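Local coordinates for ribosomal RNA processing protein 6 (Trypanosoma brucei brucei, PDB 4NLC) that probably degrades and trims RNA from its 3' end as an exoribonuclease of the nuclear exosome, here represented by its catalytic core, at residues Glu43-Val48 against Leu259-Arg264. The protein carries 1 engineered substitution. Residues are numbered along the deposited sequence; the frame is centred on the assembly and turned at random.
Sequences ERIKAV and LLSLER
Ile45 packs against Leu262 and Ser261 where the short helix 42-46 meets the C-terminal end of helix 249-261. Ile45 and Leu262 lie alongside each other and run in opposite directions. Leu262 CD2 sits 3.8 Å from Ile45 CB and equally close to Ile45 CG2. With chi1 at -61°, CG1 of Ile45 lies beside the backbone N and CG2 is anti to it; Ile45 CG2 also meets Ser261 OG at 3.5 Å. Ile45 CD1, on the other branch, lies 3.7 Å from Ser261 OG. Ile45 and Ser261 are both buried, and this is the tight side of the contact.

The serine hydroxyl has its polar partner within its own helix: it is hydrogen-bonded to Arg258 O. Ser261 O is hydrogen-bonded to His39 NE2, and Ile45 touches the same histidine. The loop just before helix 42-46 thus also holds on to this helix end, by a polar bond to the backbone.

The looser side is formed by Lys46, which is exposed. Its chain is extended beyond CG and crosses the other methyl of Leu262. Lys46 CE reaches Leu262 CD1 at 3.7 Å. Only the aliphatic part of the lysine is used.

Between the two segments the contact is mainly aliphatic packing, with the serine hydroxyl against the isoleucine. It joins helix 42-46 to the end of helix 249-261. With no polar bond between the two segments, what holds them to each other is van der Waals packing and the burial of the isoleucine, while the Lys46 side stays at the solvent.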
# COMPACT_ATOMS: atom_id res chain seq x y z
N GLU A 43 -22.35 2.92 -0.87
CA GLU A 43 -23.74 2.53 -1.15
C GLU A 43 -23.82 1.32 -2.10
O GLU A 43 -24.60 0.42 -1.87
CB GLU A 43 -24.56 3.71 -1.70
CG GLU A 43 -24.56 4.94 -0.81
CD GLU A 43 -23.48 5.98 -1.08
OE1 GLU A 43 -22.42 5.64 -1.67
OE2 GLU A 43 -23.68 7.14 -0.67
N ARG A 44 -22.99 1.30 -3.16
CA ARG A 44 -22.97 0.16 -4.09
C ARG A 44 -22.48 -1.14 -3.41
O ARG A 44 -23.11 -2.18 -3.59
CB ARG A 44 -22.16 0.48 -5.34
CG ARG A 44 -22.50 -0.43 -6.50
CD ARG A 44 -21.72 -0.09 -7.74
NE ARG A 44 -22.13 1.18 -8.36
CZ ARG A 44 -21.51 1.72 -9.40
NH1 ARG A 44 -20.47 1.10 -9.95
NH2 ARG A 44 -21.92 2.88 -9.90
N ILE A 45 -21.37 -1.08 -2.63
CA ILE A 45 -20.82 -2.25 -1.93
C ILE A 45 -21.82 -2.80 -0.88
O ILE A 45 -21.99 -4.02 -0.76
CB ILE A 45 -19.41 -1.95 -1.34
CG1 ILE A 45 -18.38 -1.57 -2.46
CG2 ILE A 45 -18.91 -3.10 -0.45
CD1 ILE A 45 -16.97 -1.09 -1.95
N LYS A 46 -22.48 -1.91 -0.13
CA LYS A 46 -23.46 -2.33 0.88
C LYS A 46 -24.74 -2.90 0.24
O LYS A 46 -25.45 -3.63 0.90
CB LYS A 46 -23.78 -1.20 1.87
CG LYS A 46 -22.59 -0.81 2.75
CD LYS A 46 -22.77 0.54 3.35
CE LYS A 46 -21.58 0.93 4.19
NZ LYS A 46 -21.72 2.32 4.72
N ALA A 47 -25.04 -2.56 -1.02
CA ALA A 47 -26.21 -3.05 -1.76
C ALA A 47 -25.87 -4.26 -2.68
O ALA A 47 -26.75 -4.69 -3.43
CB ALA A 47 -26.79 -1.92 -2.60
N VAL A 48 -24.63 -4.78 -2.65
CA VAL A 48 -24.20 -5.84 -3.57
C VAL A 48 -24.17 -7.22 -2.91
O VAL A 48 -23.71 -7.36 -1.77
CB VAL A 48 -22.85 -5.46 -4.27
CG1 VAL A 48 -21.71 -6.43 -3.96
CG2 VAL A 48 -23.04 -5.31 -5.77
N LEU A 259 -16.51 -5.57 4.42
CA LEU A 259 -16.24 -4.56 5.43
C LEU A 259 -14.85 -3.95 5.23
O LEU A 259 -14.70 -2.74 5.38
CB LEU A 259 -16.41 -5.14 6.84
CG LEU A 259 -17.86 -5.51 7.22
CD1 LEU A 259 -17.93 -6.22 8.53
CD2 LEU A 259 -18.74 -4.29 7.27
N LEU A 260 -13.87 -4.78 4.83
CA LEU A 260 -12.50 -4.32 4.53
C LEU A 260 -12.47 -3.46 3.25
O LEU A 260 -11.73 -2.48 3.19
CB LEU A 260 -11.53 -5.51 4.41
CG LEU A 260 -10.04 -5.17 4.41
CD1 LEU A 260 -9.61 -4.59 5.74
CD2 LEU A 260 -9.22 -6.38 4.08
N SER A 261 -13.30 -3.81 2.25
CA SER A 261 -13.41 -3.04 1.00
C SER A 261 -14.06 -1.67 1.23
O SER A 261 -13.88 -0.78 0.41
CB SER A 261 -14.15 -3.83 -0.07
OG SER A 261 -15.55 -3.83 0.13
N LEU A 262 -14.79 -1.50 2.35
CA LEU A 262 -15.42 -0.24 2.77
C LEU A 262 -14.46 0.69 3.53
O LEU A 262 -14.80 1.84 3.83
CB LEU A 262 -16.70 -0.52 3.56
CG LEU A 262 -17.85 -1.11 2.73
CD1 LEU A 262 -18.94 -1.65 3.63
CD2 LEU A 262 -18.43 -0.07 1.76
N GLU A 263 -13.25 0.22 3.80
CA GLU A 263 -12.25 1.05 4.44
C GLU A 263 -11.75 2.10 3.46
O GLU A 263 -11.77 1.90 2.24
CB GLU A 263 -11.10 0.22 4.99
CG GLU A 263 -11.58 -0.64 6.15
CD GLU A 263 -10.53 -1.34 6.98
OE1 GLU A 263 -9.34 -1.30 6.60
OE2 GLU A 263 -10.92 -1.99 7.98
N ARG A 264 -11.36 3.25 4.00
CA ARG A 264 -10.92 4.38 3.21
C ARG A 264 -9.48 4.70 3.47
O ARG A 264 -9.01 4.62 4.61
CB ARG A 264 -11.71 5.64 3.58
CG ARG A 264 -13.19 5.59 3.31
CD ARG A 264 -13.84 6.86 3.80
NE ARG A 264 -13.96 6.88 5.26
CZ ARG A 264 -13.18 7.58 6.07
NH1 ARG A 264 -12.21 8.34 5.57
NH2 ARG A 264 -13.36 7.53 7.38